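Local atomic coordinates of pectate lyase 47 (PDB entry 1VBL), a protein that probably cleaves pectate, the polygalacturonate backbone of pectin, by calcium-dependent beta-elimination, as a thermostable secreted lyase of polysaccharide lyase family 1. Residues I200-D203 and H204-F207; V272-H276 and N277-N281; V294-N298 and N299-F303. One frame throughout, in Å; residues are numbered along the deposited sequence.

Contact 1 (I200-D203 and H204-F207)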
ATOM      1  N   ILE A 200      -3.351 -12.323  -5.631  1.00 13.16           N
ATOM      2  CA  ILE A 200      -2.540 -11.975  -4.473  1.00 12.30           C
ATOM      3  C   ILE A 200      -3.457 -11.711  -3.289  1.00 12.31           C
ATOM      4  O   ILE A 200      -4.436 -10.981  -3.409  1.00 11.26           O
ATOM      5  CB  ILE A 200      -1.717 -10.694  -4.729  1.00 11.88           C
ATOM      6  CG1 ILE A 200      -1.016 -10.772  -6.090  1.00 13.59           C
ATOM      7  CG2 ILE A 200      -0.715 -10.488  -3.598  1.00 11.60           C
ATOM      8  CD1 ILE A 200      -0.027 -11.917  -6.234  1.00 14.16           C
ATOM      9  N   TRP A 201      -3.136 -12.309  -2.149  1.00 10.81           N
ATOM     10  CA  TRP A 201      -3.929 -12.117  -0.944  1.00 10.35           C
ATOM     11  C   TRP A 201      -3.045 -11.510   0.134  1.00 10.21           C
ATOM     12  O   TRP A 201      -2.063 -12.117   0.555  1.00  9.91           O
ATOM     13  CB  TRP A 201      -4.499 -13.456  -0.472  1.00  9.78           C
ATOM     14  CG  TRP A 201      -5.408 -13.364   0.722  1.00 11.60           C
ATOM     15  CD1 TRP A 201      -6.244 -12.328   1.047  1.00  9.37           C
ATOM     16  CD2 TRP A 201      -5.633 -14.383   1.700  1.00 11.20           C
ATOM     17  NE1 TRP A 201      -6.978 -12.646   2.165  1.00 10.75           N
ATOM     18  CE2 TRP A 201      -6.623 -13.901   2.586  1.00 12.08           C
ATOM     19  CE3 TRP A 201      -5.098 -15.663   1.913  1.00 12.33           C
ATOM     20  CZ2 TRP A 201      -7.089 -14.655   3.672  1.00 13.36           C
ATOM     21  CZ3 TRP A 201      -5.564 -16.413   2.993  1.00 11.81           C
ATOM     22  CH2 TRP A 201      -6.550 -15.905   3.857  1.00 13.17           C
ATOM     23  N   ILE A 202      -3.390 -10.294   0.549  1.00 10.47           N
ATOM     24  CA  ILE A 202      -2.661  -9.572   1.593  1.00 10.61           C
ATOM     25  C   ILE A 202      -3.624  -9.549   2.769  1.00  9.70           C
ATOM     26  O   ILE A 202      -4.611  -8.821   2.749  1.00 11.10           O
ATOM     27  CB  ILE A 202      -2.351  -8.136   1.147  1.00 10.67           C
ATOM     28  CG1 ILE A 202      -1.595  -8.160  -0.191  1.00 11.34           C
ATOM     29  CG2 ILE A 202      -1.568  -7.408   2.236  1.00  9.44           C
ATOM     30  CD1 ILE A 202      -0.317  -8.988  -0.172  1.00 10.80           C
ATOM     31  N   ASP A 203      -3.325 -10.322   3.805  1.00 10.74           N
ATOM     32  CA  ASP A 203      -4.252 -10.446   4.928  1.00 11.59           C
ATOM     33  C   ASP A 203      -3.625 -10.407   6.323  1.00 10.73           C
ATOM     34  O   ASP A 203      -2.555 -10.964   6.555  1.00  9.73           O
ATOM     35  CB  ASP A 203      -5.023 -11.760   4.726  1.00 11.25           C
ATOM     36  CG  ASP A 203      -5.962 -12.083   5.868  1.00 12.71           C
ATOM     37  OD1 ASP A 203      -7.113 -11.602   5.850  1.00 12.04           O
ATOM     38  OD2 ASP A 203      -5.542 -12.821   6.783  1.00 13.70           O
ATOM     39  N   HIS A 204      -4.316  -9.751   7.253  1.00 10.44           N
ATOM     40  CA  HIS A 204      -3.859  -9.635   8.636  1.00 10.71           C
ATOM     41  C   HIS A 204      -2.426  -9.147   8.817  1.00 10.81           C
ATOM     42  O   HIS A 204      -1.644  -9.737   9.561  1.00 10.86           O
ATOM     43  CB  HIS A 204      -4.043 -10.964   9.386  1.00 10.04           C
ATOM     44  CG  HIS A 204      -5.443 -11.193   9.870  1.00 11.23           C
ATOM     45  ND1 HIS A 204      -6.383 -11.887   9.138  1.00 13.08           N
ATOM     46  CD2 HIS A 204      -6.065 -10.806  11.010  1.00 12.51           C
ATOM     47  CE1 HIS A 204      -7.523 -11.918   9.806  1.00 12.07           C
ATOM     48  NE2 HIS A 204      -7.357 -11.269  10.945  1.00 12.36           N
ATOM     49  N   ASN A 205      -2.088  -8.064   8.130  1.00 10.21           N
ATOM     50  CA  ASN A 205      -0.772  -7.467   8.258  1.00  9.59           C
ATOM     51  C   ASN A 205      -1.012  -6.091   8.853  1.00 11.07           C
ATOM     52  O   ASN A 205      -2.145  -5.607   8.893  1.00  8.44           O
ATOM     53  CB  ASN A 205      -0.099  -7.318   6.891  1.00  8.89           C
ATOM     54  CG  ASN A 205       0.154  -8.651   6.219  1.00 11.29           C
ATOM     55  OD1 ASN A 205       0.978  -9.450   6.677  1.00 10.59           O
ATOM     56  ND2 ASN A 205      -0.557  -8.903   5.125  1.00  9.08           N
ATOM     57  N   THR A 206       0.051  -5.473   9.343  1.00 10.53           N
ATOM     58  CA  THR A 206      -0.055  -4.139   9.898  1.00 11.08           C
ATOM     59  C   THR A 206       0.970  -3.291   9.162  1.00 11.64           C
ATOM     60  O   THR A 206       2.110  -3.709   8.967  1.00 13.21           O
ATOM     61  CB  THR A 206       0.219  -4.131  11.417  1.00 12.33           C
ATOM     62  OG1 THR A 206      -0.862  -4.790  12.093  1.00 12.81           O
ATOM     63  CG2 THR A 206       0.331  -2.702  11.935  1.00 12.57           C
ATOM     64  N   PHE A 207       0.543  -2.117   8.713  1.00 11.96           N
ATOM     65  CA  PHE A 207       1.420  -1.211   7.980  1.00 10.98           C
ATOM     66  C   PHE A 207       1.506   0.089   8.759  1.00  9.77           C
ATOM     67  O   PHE A 207       0.482   0.680   9.093  1.00 11.48           O
ATOM     68  CB  PHE A 207       0.844  -0.948   6.589  1.00 11.14           C
ATOM     69  CG  PHE A 207       0.755  -2.177   5.726  1.00 11.23           C
ATOM     70  CD1 PHE A 207       1.803  -2.525   4.877  1.00 11.20           C
ATOM     71  CD2 PHE A 207      -0.372  -2.995   5.773  1.00 10.05           C
ATOM     72  CE1 PHE A 207       1.732  -3.670   4.086  1.00 11.85           C
ATOM     73  CE2 PHE A 207      -0.455  -4.144   4.987  1.00 10.17           C
ATOM     74  CZ  PHE A 207       0.598  -4.482   4.142  1.00  9.39           C
TER

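Contact 2 (V272-H276 and N277-N281)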
ATOM      1  N   VAL A 272      -9.755  -5.374  -7.562  1.00 11.59           N
ATOM      2  CA  VAL A 272      -9.317  -5.561  -6.190  1.00 10.78           C
ATOM      3  C   VAL A 272     -10.469  -5.461  -5.200  1.00 10.01           C
ATOM      4  O   VAL A 272     -11.420  -4.713  -5.410  1.00 10.42           O
ATOM      5  CB  VAL A 272      -8.271  -4.470  -5.806  1.00 10.17           C
ATOM      6  CG1 VAL A 272      -7.699  -4.745  -4.417  1.00 10.96           C
ATOM      7  CG2 VAL A 272      -7.161  -4.413  -6.849  1.00  9.48           C
ATOM      8  N   THR A 273     -10.371  -6.229  -4.122  1.00  9.88           N
ATOM      9  CA  THR A 273     -11.365  -6.209  -3.057  1.00  8.89           C
ATOM     10  C   THR A 273     -10.624  -5.845  -1.782  1.00  7.77           C
ATOM     11  O   THR A 273      -9.586  -6.436  -1.471  1.00  9.81           O
ATOM     12  CB  THR A 273     -12.018  -7.587  -2.828  1.00  9.34           C
ATOM     13  OG1 THR A 273     -12.749  -7.974  -3.993  1.00  9.11           O
ATOM     14  CG2 THR A 273     -12.971  -7.535  -1.637  1.00 11.28           C
ATOM     15  N   LEU A 274     -11.149  -4.862  -1.060  1.00  8.04           N
ATOM     16  CA  LEU A 274     -10.558  -4.432   0.198  1.00  8.28           C
ATOM     17  C   LEU A 274     -11.660  -4.473   1.239  1.00  9.18           C
ATOM     18  O   LEU A 274     -12.654  -3.748   1.132  1.00  9.49           O
ATOM     19  CB  LEU A 274     -10.018  -3.005   0.103  1.00  9.99           C
ATOM     20  CG  LEU A 274      -8.991  -2.707  -0.990  1.00  9.54           C
ATOM     21  CD1 LEU A 274      -9.716  -2.308  -2.265  1.00 10.35           C
ATOM     22  CD2 LEU A 274      -8.070  -1.576  -0.533  1.00 10.94           C
ATOM     23  N   HIS A 275     -11.501  -5.324   2.243  1.00  8.47           N
ATOM     24  CA  HIS A 275     -12.516  -5.407   3.271  1.00  9.22           C
ATOM     25  C   HIS A 275     -11.956  -5.650   4.661  1.00  9.02           C
ATOM     26  O   HIS A 275     -10.892  -6.255   4.833  1.00  7.89           O
ATOM     27  CB  HIS A 275     -13.567  -6.470   2.894  1.00  7.61           C
ATOM     28  CG  HIS A 275     -13.074  -7.885   2.936  1.00  9.63           C
ATOM     29  ND1 HIS A 275     -13.041  -8.628   4.097  1.00 11.19           N
ATOM     30  CD2 HIS A 275     -12.644  -8.710   1.952  1.00  9.11           C
ATOM     31  CE1 HIS A 275     -12.615  -9.848   3.826  1.00 11.81           C
ATOM     32  NE2 HIS A 275     -12.367  -9.926   2.530  1.00 12.29           N
ATOM     33  N   HIS A 276     -12.678  -5.132   5.648  1.00  9.77           N
ATOM     34  CA  HIS A 276     -12.312  -5.256   7.052  1.00 10.75           C
ATOM     35  C   HIS A 276     -10.930  -4.730   7.401  1.00 10.93           C
ATOM     36  O   HIS A 276     -10.272  -5.238   8.312  1.00  8.62           O
ATOM     37  CB  HIS A 276     -12.446  -6.710   7.501  1.00 11.46           C
ATOM     38  CG  HIS A 276     -13.857  -7.208   7.484  1.00 13.01           C
ATOM     39  ND1 HIS A 276     -14.412  -7.838   6.390  1.00 11.91           N
ATOM     40  CD2 HIS A 276     -14.841  -7.125   8.409  1.00 13.88           C
ATOM     41  CE1 HIS A 276     -15.676  -8.124   6.643  1.00 11.77           C
ATOM     42  NE2 HIS A 276     -15.961  -7.702   7.862  1.00 11.90           N
ATOM     43  N   ASN A 277     -10.491  -3.707   6.679  1.00 10.02           N
ATOM     44  CA  ASN A 277      -9.194  -3.118   6.957  1.00 10.39           C
ATOM     45  C   ASN A 277      -9.419  -1.971   7.923  1.00  9.95           C
ATOM     46  O   ASN A 277     -10.480  -1.344   7.932  1.00  9.72           O
ATOM     47  CB  ASN A 277      -8.537  -2.618   5.666  1.00  8.62           C
ATOM     48  CG  ASN A 277      -8.204  -3.752   4.715  1.00 10.29           C
ATOM     49  OD1 ASN A 277      -7.342  -4.585   5.001  1.00 10.60           O
ATOM     50  ND2 ASN A 277      -8.897  -3.798   3.585  1.00  8.75           N
ATOM     51  N   TYR A 278      -8.412  -1.714   8.742  1.00  9.81           N
ATOM     52  CA  TYR A 278      -8.466  -0.659   9.740  1.00 10.12           C
ATOM     53  C   TYR A 278      -7.535   0.471   9.299  1.00 10.16           C
ATOM     54  O   TYR A 278      -6.312   0.322   9.348  1.00 10.47           O
ATOM     55  CB  TYR A 278      -8.008  -1.243  11.078  1.00  9.06           C
ATOM     56  CG  TYR A 278      -8.223  -0.401  12.321  1.00 10.57           C
ATOM     57  CD1 TYR A 278      -7.951  -0.937  13.579  1.00 10.83           C
ATOM     58  CD2 TYR A 278      -8.676   0.921  12.251  1.00  9.25           C
ATOM     59  CE1 TYR A 278      -8.120  -0.193  14.738  1.00 12.42           C
ATOM     60  CE2 TYR A 278      -8.850   1.685  13.417  1.00 11.07           C
ATOM     61  CZ  TYR A 278      -8.566   1.112  14.658  1.00 12.28           C
ATOM     62  OH  TYR A 278      -8.724   1.826  15.824  1.00 12.99           O
ATOM     63  N   TYR A 279      -8.113   1.580   8.840  1.00  8.95           N
ATOM     64  CA  TYR A 279      -7.322   2.737   8.427  1.00 11.07           C
ATOM     65  C   TYR A 279      -7.371   3.712   9.594  1.00 11.06           C
ATOM     66  O   TYR A 279      -8.437   4.227   9.937  1.00 12.75           O
ATOM     67  CB  TYR A 279      -7.908   3.399   7.174  1.00 10.68           C
ATOM     68  CG  TYR A 279      -7.905   2.504   5.958  1.00 11.05           C
ATOM     69  CD1 TYR A 279      -8.967   1.638   5.706  1.00 10.61           C
ATOM     70  CD2 TYR A 279      -6.826   2.502   5.070  1.00 10.26           C
ATOM     71  CE1 TYR A 279      -8.962   0.794   4.605  1.00  9.54           C
ATOM     72  CE2 TYR A 279      -6.807   1.654   3.963  1.00 10.45           C
ATOM     73  CZ  TYR A 279      -7.881   0.804   3.738  1.00 11.03           C
ATOM     74  OH  TYR A 279      -7.890  -0.029   2.644  1.00 10.46           O
ATOM     75  N   LYS A 280      -6.218   3.959  10.203  1.00 12.29           N
ATOM     76  CA  LYS A 280      -6.151   4.843  11.356  1.00 11.43           C
ATOM     77  C   LYS A 280      -5.070   5.904  11.234  1.00  9.91           C
ATOM     78  O   LYS A 280      -3.878   5.601  11.146  1.00  9.95           O
ATOM     79  CB  LYS A 280      -5.920   4.020  12.628  1.00 12.37           C
ATOM     80  CG  LYS A 280      -5.828   4.850  13.909  1.00 14.67           C
ATOM     81  CD  LYS A 280      -5.730   3.947  15.131  1.00 17.21           C
ATOM     82  CE  LYS A 280      -5.573   4.749  16.417  1.00 18.72           C
ATOM     83  NZ  LYS A 280      -6.701   5.694  16.645  1.00 21.04           N
ATOM     84  N   ASN A 281      -5.507   7.155  11.234  1.00 10.05           N
ATOM     85  CA  ASN A 281      -4.597   8.276  11.144  1.00 11.52           C
ATOM     86  C   ASN A 281      -3.641   8.182   9.958  1.00 12.01           C
ATOM     87  O   ASN A 281      -2.414   8.213  10.119  1.00 11.49           O
ATOM     88  CB  ASN A 281      -3.830   8.420  12.466  1.00 12.16           C
ATOM     89  CG  ASN A 281      -4.759   8.695  13.639  1.00 13.04           C
ATOM     90  OD1 ASN A 281      -5.788   9.347  13.474  1.00 12.33           O
ATOM     91  ND2 ASN A 281      -4.400   8.209  14.824  1.00 13.78           N
TER

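Contact 3 (V294-N298 and N299-F303)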
ATOM      1  N   VAL A 294     -13.336  -2.154  -8.199  1.00 11.84           N
ATOM      2  CA  VAL A 294     -12.814  -2.322  -6.857  1.00  9.69           C
ATOM      3  C   VAL A 294     -13.950  -2.364  -5.842  1.00  9.18           C
ATOM      4  O   VAL A 294     -14.756  -1.436  -5.751  1.00  9.69           O
ATOM      5  CB  VAL A 294     -11.844  -1.169  -6.511  1.00 10.36           C
ATOM      6  CG1 VAL A 294     -11.335  -1.331  -5.088  1.00  9.57           C
ATOM      7  CG2 VAL A 294     -10.666  -1.165  -7.496  1.00  8.49           C
ATOM      8  N   HIS A 295     -14.001  -3.460  -5.093  1.00  9.49           N
ATOM      9  CA  HIS A 295     -15.024  -3.672  -4.077  1.00  8.69           C
ATOM     10  C   HIS A 295     -14.454  -3.255  -2.725  1.00  8.48           C
ATOM     11  O   HIS A 295     -13.472  -3.830  -2.244  1.00  7.65           O
ATOM     12  CB  HIS A 295     -15.426  -5.150  -4.040  1.00  7.23           C
ATOM     13  CG  HIS A 295     -16.687  -5.419  -3.276  1.00  9.76           C
ATOM     14  ND1 HIS A 295     -17.063  -6.685  -2.885  1.00  8.26           N
ATOM     15  CD2 HIS A 295     -17.676  -4.590  -2.865  1.00  9.76           C
ATOM     16  CE1 HIS A 295     -18.229  -6.627  -2.268  1.00 11.05           C
ATOM     17  NE2 HIS A 295     -18.625  -5.367  -2.244  1.00 10.29           N
ATOM     18  N   ILE A 296     -15.079  -2.251  -2.120  1.00  8.53           N
ATOM     19  CA  ILE A 296     -14.640  -1.718  -0.836  1.00  9.55           C
ATOM     20  C   ILE A 296     -15.756  -1.903   0.181  1.00  9.25           C
ATOM     21  O   ILE A 296     -16.776  -1.222   0.102  1.00 10.54           O
ATOM     22  CB  ILE A 296     -14.337  -0.208  -0.963  1.00 10.00           C
ATOM     23  CG1 ILE A 296     -13.288   0.014  -2.059  1.00  9.69           C
ATOM     24  CG2 ILE A 296     -13.882   0.356   0.373  1.00 10.82           C
ATOM     25  CD1 ILE A 296     -12.970   1.480  -2.306  1.00 11.62           C
ATOM     26  N   TYR A 297     -15.574  -2.811   1.137  1.00  7.85           N
ATOM     27  CA  TYR A 297     -16.626  -3.020   2.120  1.00  8.06           C
ATOM     28  C   TYR A 297     -16.164  -3.363   3.529  1.00  7.38           C
ATOM     29  O   TYR A 297     -15.089  -3.924   3.730  1.00  6.15           O
ATOM     30  CB  TYR A 297     -17.608  -4.089   1.609  1.00  8.49           C
ATOM     31  CG  TYR A 297     -17.136  -5.525   1.694  1.00 10.55           C
ATOM     32  CD1 TYR A 297     -17.387  -6.296   2.834  1.00  8.59           C
ATOM     33  CD2 TYR A 297     -16.475  -6.131   0.621  1.00  7.95           C
ATOM     34  CE1 TYR A 297     -16.999  -7.635   2.901  1.00  8.75           C
ATOM     35  CE2 TYR A 297     -16.079  -7.474   0.680  1.00 10.64           C
ATOM     36  CZ  TYR A 297     -16.347  -8.217   1.824  1.00 10.72           C
ATOM     37  OH  TYR A 297     -15.959  -9.538   1.887  1.00 11.27           O
ATOM     38  N   ASN A 298     -16.991  -3.001   4.503  1.00  6.82           N
ATOM     39  CA  ASN A 298     -16.710  -3.278   5.905  1.00  7.89           C
ATOM     40  C   ASN A 298     -15.356  -2.774   6.395  1.00  8.55           C
ATOM     41  O   ASN A 298     -14.721  -3.411   7.234  1.00  8.39           O
ATOM     42  CB  ASN A 298     -16.811  -4.782   6.162  1.00  8.79           C
ATOM     43  CG  ASN A 298     -18.245  -5.284   6.177  1.00 10.19           C
ATOM     44  OD1 ASN A 298     -18.485  -6.490   6.157  1.00 10.45           O
ATOM     45  ND2 ASN A 298     -19.206  -4.362   6.224  1.00  9.40           N
ATOM     46  N   ASN A 299     -14.903  -1.642   5.869  1.00  8.86           N
ATOM     47  CA  ASN A 299     -13.634  -1.089   6.317  1.00  9.55           C
ATOM     48  C   ASN A 299     -13.942  -0.039   7.369  1.00  9.75           C
ATOM     49  O   ASN A 299     -15.007   0.579   7.339  1.00  9.39           O
ATOM     50  CB  ASN A 299     -12.877  -0.456   5.151  1.00  8.94           C
ATOM     51  CG  ASN A 299     -12.430  -1.481   4.133  1.00 10.40           C
ATOM     52  OD1 ASN A 299     -11.535  -2.292   4.398  1.00  8.03           O
ATOM     53  ND2 ASN A 299     -13.065  -1.467   2.967  1.00  9.21           N
ATOM     54  N   TYR A 300     -13.019   0.141   8.305  1.00  9.92           N
ATOM     55  CA  TYR A 300     -13.179   1.123   9.365  1.00  8.78           C
ATOM     56  C   TYR A 300     -12.083   2.179   9.213  1.00 10.12           C
ATOM     57  O   TYR A 300     -10.895   1.848   9.203  1.00  9.92           O
ATOM     58  CB  TYR A 300     -13.082   0.438  10.731  1.00  8.10           C
ATOM     59  CG  TYR A 300     -13.165   1.393  11.906  1.00 10.49           C
ATOM     60  CD1 TYR A 300     -14.194   2.331  11.997  1.00 11.32           C
ATOM     61  CD2 TYR A 300     -12.214   1.358  12.927  1.00 11.54           C
ATOM     62  CE1 TYR A 300     -14.276   3.215  13.076  1.00 12.00           C
ATOM     63  CE2 TYR A 300     -12.282   2.238  14.011  1.00 11.09           C
ATOM     64  CZ  TYR A 300     -13.313   3.162  14.078  1.00 13.18           C
ATOM     65  OH  TYR A 300     -13.373   4.043  15.132  1.00 15.05           O
ATOM     66  N   TYR A 301     -12.494   3.437   9.067  1.00  9.45           N
ATOM     67  CA  TYR A 301     -11.567   4.556   8.895  1.00 11.30           C
ATOM     68  C   TYR A 301     -11.699   5.431  10.135  1.00 11.40           C
ATOM     69  O   TYR A 301     -12.791   5.894  10.461  1.00 12.23           O
ATOM     70  CB  TYR A 301     -11.923   5.369   7.644  1.00  9.65           C
ATOM     71  CG  TYR A 301     -12.044   4.550   6.376  1.00 10.77           C
ATOM     72  CD1 TYR A 301     -13.177   3.776   6.129  1.00  9.69           C
ATOM     73  CD2 TYR A 301     -11.024   4.547   5.422  1.00 12.03           C
ATOM     74  CE1 TYR A 301     -13.294   3.016   4.967  1.00  9.90           C
ATOM     75  CE2 TYR A 301     -11.132   3.787   4.251  1.00 10.22           C
ATOM     76  CZ  TYR A 301     -12.268   3.025   4.036  1.00 10.25           C
ATOM     77  OH  TYR A 301     -12.382   2.252   2.902  1.00 12.35           O
ATOM     78  N   GLU A 302     -10.581   5.667  10.813  1.00 11.10           N
ATOM     79  CA  GLU A 302     -10.591   6.433  12.052  1.00 11.39           C
ATOM     80  C   GLU A 302      -9.523   7.512  12.028  1.00 12.54           C
ATOM     81  O   GLU A 302      -8.342   7.222  11.837  1.00 11.26           O
ATOM     82  CB  GLU A 302     -10.364   5.457  13.210  1.00 12.51           C
ATOM     83  CG  GLU A 302     -10.281   6.052  14.593  1.00 16.83           C
ATOM     84  CD  GLU A 302     -10.037   4.973  15.630  1.00 20.18           C
ATOM     85  OE1 GLU A 302     -11.013   4.341  16.090  1.00 22.45           O
ATOM     86  OE2 GLU A 302      -8.863   4.740  15.970  1.00 22.94           O
ATOM     87  N   PHE A 303      -9.939   8.760  12.231  1.00 12.12           N
ATOM     88  CA  PHE A 303      -8.996   9.869  12.188  1.00 12.67           C
ATOM     89  C   PHE A 303      -9.117  10.842  13.351  1.00 12.84           C
ATOM     90  O   PHE A 303     -10.216  11.169  13.798  1.00 14.05           O
ATOM     91  CB  PHE A 303      -9.164  10.643  10.875  1.00 11.12           C
ATOM     92  CG  PHE A 303      -9.227   9.765   9.653  1.00 12.60           C
ATOM     93  CD1 PHE A 303     -10.445   9.266   9.202  1.00 12.92           C
ATOM     94  CD2 PHE A 303      -8.064   9.425   8.961  1.00 12.58           C
ATOM     95  CE1 PHE A 303     -10.513   8.443   8.077  1.00 11.93           C
ATOM     96  CE2 PHE A 303      -8.118   8.603   7.838  1.00 13.32           C
ATOM     97  CZ  PHE A 303      -9.348   8.111   7.392  1.00 13.14           C
TER

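Contact 1 (I200-D203 and H204-F207)
Asp203 and His204 stand side by side at a bend of the parallel beta-helix, pointing the same way, with His204 taking up the left-handed backbone conformation that turns the strand from one face of the coil to the next. Asp203 CG lies opposite the backbone N (chi1 176°), which brings the carboxylate alongside the imidazole. His204 ND1 donates to Asp203 OD2 at 2.7 Å, with an N-H...O angle of 164°. The oxygen sits in the plane of the imidazole, whereas the nitrogen approaches from above the carboxylate plane; the two flat groups are turned 68° apart. Asp203 has two further partners: OD2 is in a salt bridge with Arg161 NE and OD1 is hydrogen-bonded to Ser244 OG, so the buried carboxylate is probably ionised. With an alanine in its place, Arg161 would probably lose its carboxylate mate, and His204 ND1 and Ser244 OG the partner each has there. Just before the bend, Trp201 presents a ring face to Asp203 CB, which lies 3.2 Å above the plane. On the inner side, Asn205 folds back toward the first segment with CG beside its own backbone N. Its ND2 comes within 3.2 Å of Asp203 O at a poor angle, and bonds instead to Ile160 O on the preceding coil, while OD1 receives Ile163 N. On the following coil, Asn246 repeats this pattern by reaching back to Ile202 O and Asn205 N. The methyl CG2 of Ile202 packs against Asn205 ND2 at 3.4 Å. Phe207, whose side chain is about 8 Å from that of calcium ligand Asp190, lies nearly parallel to the rings of Phe165 and Phe248, and its edge atom CZ meets Ile202 CG2 at 4.1 Å.

Contact 2 (V272-H276 and N277-N281)
Leu274 reaches across the bend to two side chains of 277-281. Its CB lies 3.7 Å from Asn277 ND2, while the branch methyl CD2 rests 3.5 Å from Tyr279 OH. The leucine and tyrosine side chains cross at about a right angle, so the phenol end of Tyr279 points at the methyl and the two do not run alongside. Next comes His275, whose carbonyl carbon is 3.2 Å from Asn277 N. Its CB is directed away from 277-281. With chi1 at 69° the side chain is set next to the following ring, and His275 ND1 and His276 ND1 share a hydrogen bond of 2.8 Å in which either could be the donor. His275 ND1 lies in the plane of the His276 ring, so the bond is formed at the edge of that imidazole. At its far nitrogen, NE2, His275 is hydrogen-bonded to Asp12 OD1 near the N terminus. His276 adopts positive phi and psi, the left-handed conformation of the short turn between two faces of the parallel beta-helix, and its ring stacks on that of Tyr245 from the preceding coil. Immediately after it, Asn277 belongs to the asparagine stack that runs through successive turns of pectate lyases. Its CG lies beside the backbone N (chi1 -65°), bringing the amide back under the strand just left. There ND2 is 3.3 Å from His275 N, but both are donors and do not bond to each other. The amide is satisfied on the neighbouring coil, where ND2 bonds to Ile243 O and OD1 to Asn246 N; with both ends used, the rotation of this buried amide is fixed.

Contact 3 (V294-N298 and N299-F303)
Ile296 meets both Asn299 and Tyr301 at about right angles through a single methyl, CG2, placed opposite the backbone N by the first torsion. On one hand the methyl touches Asn299 ND2 at 3.3 Å, on the other the hydroxyl of Tyr301, whose OH lies 3.5 Å away. The phenol thus approaches end-on, and its OH is hydrogen-bonded to Trp315 NE1 while its ring stacks on Phe330 of the next coil of the parallel beta-helix. Asn298, in left-handed conformation, makes the turn between faces. Its CB points away overall, although it lies 3.7 Å from Asn299 N; OD1 sits at the edge of the Tyr297 ring and is bonded to His397 N, and ND2 to Asn327 O. The Asn299 amide, in contrast, folds back toward the first segment, its ND2 coming 3.3 Å from Tyr297 O at an angle too poor for a bond. It reaches instead to the coil before: ND2 to Leu274 O and OD1 to Asn277 N. Farther along, Tyr300 OH donates to Glu302 OE1 at 2.6 Å, meeting the anti side of the carboxylate 16° out of its plane. Glu302 OE2 is in turn bonded to Tyr278 OH. Across the bend a methyl packs against polar atoms without a hydrogen bond; the amide of Asn299 is satisfied by the preceding coil and the hydroxyl of Tyr301 by Trp315, so both buried polar groups have partners outside the bend.

How the contacts relate
From the N terminus the three contacts follow in series, none nested in or crossing another. Each closes only a tight bend within one strand: 200-208, then 272-280, then 293-303. The intervening strand 239-251 pairs with 200-208 and 272-280, so contacts 1 and 2 do not touch; their centres are 10 Å apart. Contacts 2 and 3 are direct neighbours, with centres 5 Å apart, and are joined by a salt bridge from Lys280 NZ to Glu302 OE2 of 2.5 Å. The bends line up along the beta-helix, contacts 2 and 3 on adjacent coils and contact 1 two coils before contact 2, with contact 1 nearest the calcium site and contact 3 away from it.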